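Local coordinates for extracellular ligand-binding receptor (Desulfohalobium retbaense DSM 5692, PDB 5ERE), which probably senses small extracellular molecules, pairing a leucine-binding-protein-like domain that holds 2-oxo-4-methylpentanoate with a tandem PAS-type sensor region that holds cytosine, at residues S400-I412 and V422-V434. Residues are numbered along the deposited sequence; the frame is centred on the assembly and turned at random.
With CYT (6-aminopyrimidin-2(1H)-one), chain C.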
loop_
_atom_site.group_PDB
_atom_site.type_symbol
_atom_site.label_atom_id
_atom_site.label_comp_id
_atom_site.label_asym_id
_atom_site.label_seq_id
_atom_site.Cartn_x
_atom_site.Cartn_y
_atom_site.Cartn_z
ATOM N N SER A 400 15.475 23.982 28.190
ATOM C CA SER A 400 16.883 23.744 28.464
ATOM C C SER A 400 17.809 24.107 27.283
ATOM O O SER A 400 18.980 24.401 27.484
ATOM C CB SER A 400 17.076 22.292 28.858
ATOM O OG SER A 400 16.794 21.433 27.784
ATOM N N VAL A 401 17.293 24.121 26.059
ATOM C CA VAL A 401 18.162 24.468 24.929
ATOM C C VAL A 401 18.429 25.975 24.917
ATOM O O VAL A 401 19.335 26.426 24.250
ATOM C CB VAL A 401 17.563 24.002 23.572
ATOM C CG1 VAL A 401 17.200 22.536 23.664
ATOM C CG2 VAL A 401 16.338 24.834 23.181
ATOM N N ILE A 402 17.670 26.760 25.676
ATOM C CA ILE A 402 17.921 28.202 25.685
ATOM C C ILE A 402 19.300 28.453 26.264
ATOM O O ILE A 402 19.701 27.823 27.234
ATOM C CB ILE A 402 16.859 28.980 26.470
ATOM C CG1 ILE A 402 15.536 29.005 25.684
ATOM C CG2 ILE A 402 17.331 30.403 26.736
ATOM C CD1 ILE A 402 14.329 29.421 26.502
ATOM N N GLY A 403 20.043 29.337 25.608
ATOM C CA GLY A 403 21.422 29.603 25.974
ATOM C C GLY A 403 22.443 28.764 25.228
ATOM O O GLY A 403 23.643 29.030 25.285
ATOM N N GLU A 404 21.995 27.729 24.536
ATOM C CA GLU A 404 22.923 26.916 23.767
ATOM C C GLU A 404 23.561 27.690 22.594
ATOM O O GLU A 404 22.872 28.371 21.830
ATOM C CB GLU A 404 22.217 25.660 23.263
ATOM C CG GLU A 404 22.011 24.595 24.347
ATOM C CD GLU A 404 23.213 23.680 24.526
ATOM O OE1 GLU A 404 24.243 23.890 23.846
ATOM O OE2 GLU A 404 23.125 22.746 25.344
ATOM N N ASP A 405 24.886 27.581 22.486
ATOM C CA ASP A 405 25.673 28.186 21.395
ATOM C C ASP A 405 25.681 27.252 20.196
ATOM O O ASP A 405 26.285 26.183 20.258
ATOM C CB ASP A 405 27.114 28.468 21.871
ATOM C CG ASP A 405 28.046 29.010 20.775
ATOM O OD1 ASP A 405 27.626 29.378 19.642
ATOM O OD2 ASP A 405 29.252 29.085 21.077
ATOM N N ILE A 406 24.996 27.645 19.122
ATOM C CA ILE A 406 24.971 26.853 17.881
ATOM C C ILE A 406 25.629 27.643 16.735
ATOM O O ILE A 406 25.324 27.425 15.552
ATOM C CB ILE A 406 23.511 26.445 17.517
ATOM C CG1 ILE A 406 22.661 27.685 17.201
ATOM C CG2 ILE A 406 22.871 25.651 18.695
ATOM C CD1 ILE A 406 21.304 27.373 16.653
ATOM N N SER A 407 26.524 28.565 17.094
ATOM C CA SER A 407 27.169 29.449 16.115
ATOM C C SER A 407 28.114 28.687 15.160
ATOM O O SER A 407 28.493 29.219 14.120
ATOM C CB SER A 407 27.950 30.569 16.816
ATOM O OG SER A 407 29.044 30.059 17.545
ATOM N N GLY A 408 28.461 27.455 15.531
ATOM C CA GLY A 408 29.342 26.588 14.758
ATOM C C GLY A 408 28.592 25.594 13.879
ATOM O O GLY A 408 29.204 24.836 13.139
ATOM N N GLN A 409 27.261 25.594 13.932
ATOM C CA GLN A 409 26.494 24.703 13.067
ATOM C C GLN A 409 26.565 25.222 11.615
ATOM O O GLN A 409 26.460 26.423 11.354
ATOM C CB GLN A 409 25.045 24.567 13.564
ATOM C CG GLN A 409 24.952 23.818 14.904
ATOM C CD GLN A 409 23.519 23.505 15.368
ATOM O OE1 GLN A 409 22.529 23.823 14.700
ATOM N NE2 GLN A 409 23.418 22.903 16.539
ATOM N N GLU A 410 26.758 24.314 10.680
ATOM C CA GLU A 410 27.098 24.726 9.303
ATOM C C GLU A 410 26.028 25.673 8.697
ATOM O O GLU A 410 26.371 26.673 8.065
ATOM C CB GLU A 410 27.324 23.483 8.425
ATOM C CG GLU A 410 26.095 22.629 8.083
ATOM C CD GLU A 410 25.295 23.199 6.913
ATOM O OE1 GLU A 410 24.086 22.895 6.813
ATOM O OE2 GLU A 410 25.873 23.964 6.101
ATOM N N GLN A 411 24.743 25.391 8.929
ATOM C CA GLN A 411 23.662 26.243 8.391
ATOM C C GLN A 411 23.621 27.618 9.037
ATOM O O GLN A 411 23.210 28.594 8.402
ATOM C CB GLN A 411 22.293 25.562 8.540
ATOM C CG GLN A 411 21.573 25.701 9.906
ATOM C CD GLN A 411 22.183 24.799 10.972
ATOM O OE1 GLN A 411 23.261 24.255 10.784
ATOM N NE2 GLN A 411 21.452 24.585 12.063
ATOM N N ILE A 412 24.046 27.693 10.296
ATOM C CA ILE A 412 24.006 28.927 11.068
ATOM C C ILE A 412 25.113 29.865 10.571
ATOM O O ILE A 412 24.939 31.076 10.464
ATOM C CB ILE A 412 24.184 28.660 12.601
ATOM C CG1 ILE A 412 23.000 27.884 13.179
ATOM C CG2 ILE A 412 24.426 29.958 13.367
ATOM C CD1 ILE A 412 21.693 28.613 13.156
ATOM N N VAL A 422 18.217 29.415 5.136
ATOM C CA VAL A 422 18.999 28.191 4.920
ATOM C C VAL A 422 18.175 26.957 5.300
ATOM O O VAL A 422 17.220 27.028 6.106
ATOM C CB VAL A 422 20.310 28.221 5.724
ATOM C CG1 VAL A 422 21.215 29.359 5.244
ATOM C CG2 VAL A 422 20.042 28.369 7.249
ATOM N N LEU A 423 18.514 25.831 4.678
ATOM C CA LEU A 423 18.052 24.515 5.102
ATOM C C LEU A 423 19.306 23.761 5.451
ATOM O O LEU A 423 20.210 23.697 4.625
ATOM C CB LEU A 423 17.242 23.789 4.006
ATOM C CG LEU A 423 16.670 22.409 4.396
ATOM C CD1 LEU A 423 15.537 22.554 5.468
ATOM C CD2 LEU A 423 16.164 21.638 3.210
ATOM N N SER A 424 19.383 23.190 6.660
ATOM C CA SER A 424 20.620 22.523 7.062
ATOM C C SER A 424 20.771 21.151 6.409
ATOM O O SER A 424 19.810 20.551 5.923
ATOM C CB SER A 424 20.698 22.365 8.596
ATOM O OG SER A 424 19.849 21.326 9.050
ATOM N N GLN A 425 22.010 20.663 6.391
ATOM C CA GLN A 425 22.291 19.250 6.210
ATOM C C GLN A 425 21.763 18.522 7.445
ATOM O O GLN A 425 21.490 19.162 8.432
ATOM C CB GLN A 425 23.804 19.002 6.093
ATOM C CG GLN A 425 24.540 19.788 5.051
ATOM C CD GLN A 425 24.126 19.425 3.623
ATOM O OE1 GLN A 425 23.546 18.359 3.373
ATOM N NE2 GLN A 425 24.420 20.314 2.682
ATOM N N ALA A 426 21.677 17.198 7.402
ATOM C CA ALA A 426 21.286 16.401 8.574
ATOM C C ALA A 426 22.434 16.303 9.580
ATOM O O ALA A 426 23.403 15.594 9.350
ATOM C CB ALA A 426 20.847 15.021 8.132
ATOM N N ILE A 427 22.346 17.050 10.670
ATOM C CA ILE A 427 23.454 17.179 11.611
ATOM C C ILE A 427 22.903 16.946 13.006
ATOM O O ILE A 427 21.694 16.971 13.210
ATOM C CB ILE A 427 24.153 18.579 11.543
ATOM C CG1 ILE A 427 23.128 19.713 11.844
ATOM C CG2 ILE A 427 24.839 18.810 10.169
ATOM C CD1 ILE A 427 23.752 21.114 12.001
ATOM N N LYS A 428 23.793 16.712 13.961
ATOM C CA LYS A 428 23.392 16.497 15.360
ATOM C C LYS A 428 22.935 17.820 15.985
ATOM O O LYS A 428 23.641 18.828 15.976
ATOM C CB LYS A 428 24.544 15.871 16.160
ATOM C CG LYS A 428 24.212 15.536 17.633
ATOM C CD LYS A 428 23.318 14.299 17.787
ATOM C CE LYS A 428 23.078 13.957 19.262
ATOM N NZ LYS A 428 24.286 13.407 19.964
HETATM N N MSE A 429 21.718 17.816 16.500
HETATM C CA MSE A 429 21.135 19.007 17.095
HETATM C C MSE A 429 21.312 18.960 18.635
HETATM O O MSE A 429 21.462 17.874 19.188
HETATM C CB MSE A 429 19.662 19.084 16.710
HETATM C CG MSE A 429 19.413 19.096 15.210
HETATM SE SE MSE A 429 20.015 20.788 14.419
HETATM C CE MSE A 429 19.747 20.338 12.513
ATOM N N VAL A 430 21.273 20.113 19.317
ATOM C CA VAL A 430 21.398 20.132 20.795
ATOM C C VAL A 430 20.294 19.335 21.461
ATOM O O VAL A 430 20.443 18.887 22.607
ATOM C CB VAL A 430 21.382 21.569 21.395
ATOM C CG1 VAL A 430 22.616 22.337 20.998
ATOM C CG2 VAL A 430 20.121 22.331 21.013
ATOM N N GLU A 431 19.183 19.171 20.738
ATOM C CA GLU A 431 18.039 18.415 21.231
ATOM C C GLU A 431 18.308 16.916 21.379
ATOM O O GLU A 431 17.508 16.218 21.995
ATOM C CB GLU A 431 16.836 18.634 20.305
ATOM C CG GLU A 431 16.215 20.008 20.433
ATOM C CD GLU A 431 16.901 21.122 19.674
ATOM O OE1 GLU A 431 17.935 20.912 18.964
ATOM O OE2 GLU A 431 16.385 22.249 19.799
ATOM N N GLY A 432 19.419 16.436 20.804
ATOM C CA GLY A 432 19.874 15.065 20.985
ATOM C C GLY A 432 19.693 14.085 19.835
ATOM O O GLY A 432 19.728 12.876 20.053
ATOM N N PHE A 433 19.482 14.577 18.617
ATOM C CA PHE A 433 19.332 13.672 17.481
ATOM C C PHE A 433 19.818 14.326 16.187
ATOM O O PHE A 433 20.010 15.548 16.121
ATOM C CB PHE A 433 17.871 13.198 17.366
ATOM C CG PHE A 433 16.871 14.309 17.051
ATOM C CD1 PHE A 433 16.626 14.690 15.719
ATOM C CD2 PHE A 433 16.203 14.976 18.063
ATOM C CE1 PHE A 433 15.712 15.703 15.412
ATOM C CE2 PHE A 433 15.281 16.004 17.760
ATOM C CZ PHE A 433 15.046 16.363 16.436
ATOM N N VAL A 434 20.047 13.501 15.176
ATOM C CA VAL A 434 20.451 13.985 13.853
ATOM C C VAL A 434 19.188 14.487 13.147
ATOM O O VAL A 434 18.273 13.702 12.866
ATOM C CB VAL A 434 21.120 12.889 13.043
ATOM C CG1 VAL A 434 21.552 13.364 11.690
ATOM C CG2 VAL A 434 22.337 12.368 13.802
HETATM N N3 CYT C . 18.510 23.066 17.435
HETATM C C4 CYT C . 17.572 23.872 16.938
HETATM N N1 CYT C . 20.080 23.950 15.877
HETATM C C2 CYT C . 19.777 23.077 16.930
HETATM O O2 CYT C . 20.662 22.303 17.359
HETATM N N4 CYT C . 16.331 23.819 17.499
HETATM C C5 CYT C . 17.859 24.777 15.858
HETATM C C6 CYT C . 19.108 24.784 15.362
#
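Val-401 starts the contact by laying CG1 against CG2 of Val-430, 3.9 Å away. A type II turn from Val-401 to Glu-404 then brings the Glu-404 side chain to the other branch, CG1: bent at chi2 (-85°), it runs past Val-430 in the opposite direction, and Glu-404 OE1 lies 3.6 Å from Val-430 CG1. Ile-406 adds its CG2 to Val-430 CG1, while Ile-406 CD1 points into the pocket and touches C6 of the bound cytosine at 3.6 Å. Val-430 is thus clasped from three residues, and its backbone N, second in the type I turn from Met-429 to Gly-432, donates to cytosine O2.

Gln-409, the N-cap residue of helix 410-418, rests CB and CG on CD1 of Ile-427 and, extended beyond CG, carries its amide to cytosine. Gln-409 NE2 gives cytosine O2 a second, nearly straight hydrogen bond (2.9 Å, 171°), and OE1 lies close to cytosine N1. From the other segment Glu-431 OE1 accepts from N3 and OE2 from N4, OE2 also bonding Asn-380, and SE of selenomethionine Met-429 packs against C2 and O2. This is the ligand pocket of a PAS-like (Cache) sensor domain: 422-434 runs along strand 434-443 as part of the antiparallel sheet, and 400-412, a loop leading into helix 410-418, supplies the facing wall.

Glu-410 swings OE1 across to the backbone N of Gln-425 (3.1 Å), which meets it on the anti side, 29° out of the carboxylate plane; OE2 pairs with Arg-414. Gln-411 packs CB on Ser-424 CB, then bends at chi2 so that Gln-411 NE2 donates to Gln-409 OE1 in its carbonyl plane (2.9 Å) and also bonds Asp-437, a second-shell brace that probably fixes the rotation of the Gln-409 amide. Gln-411 OE1 is left buried without a polar partner, against CD1 of Ile-427.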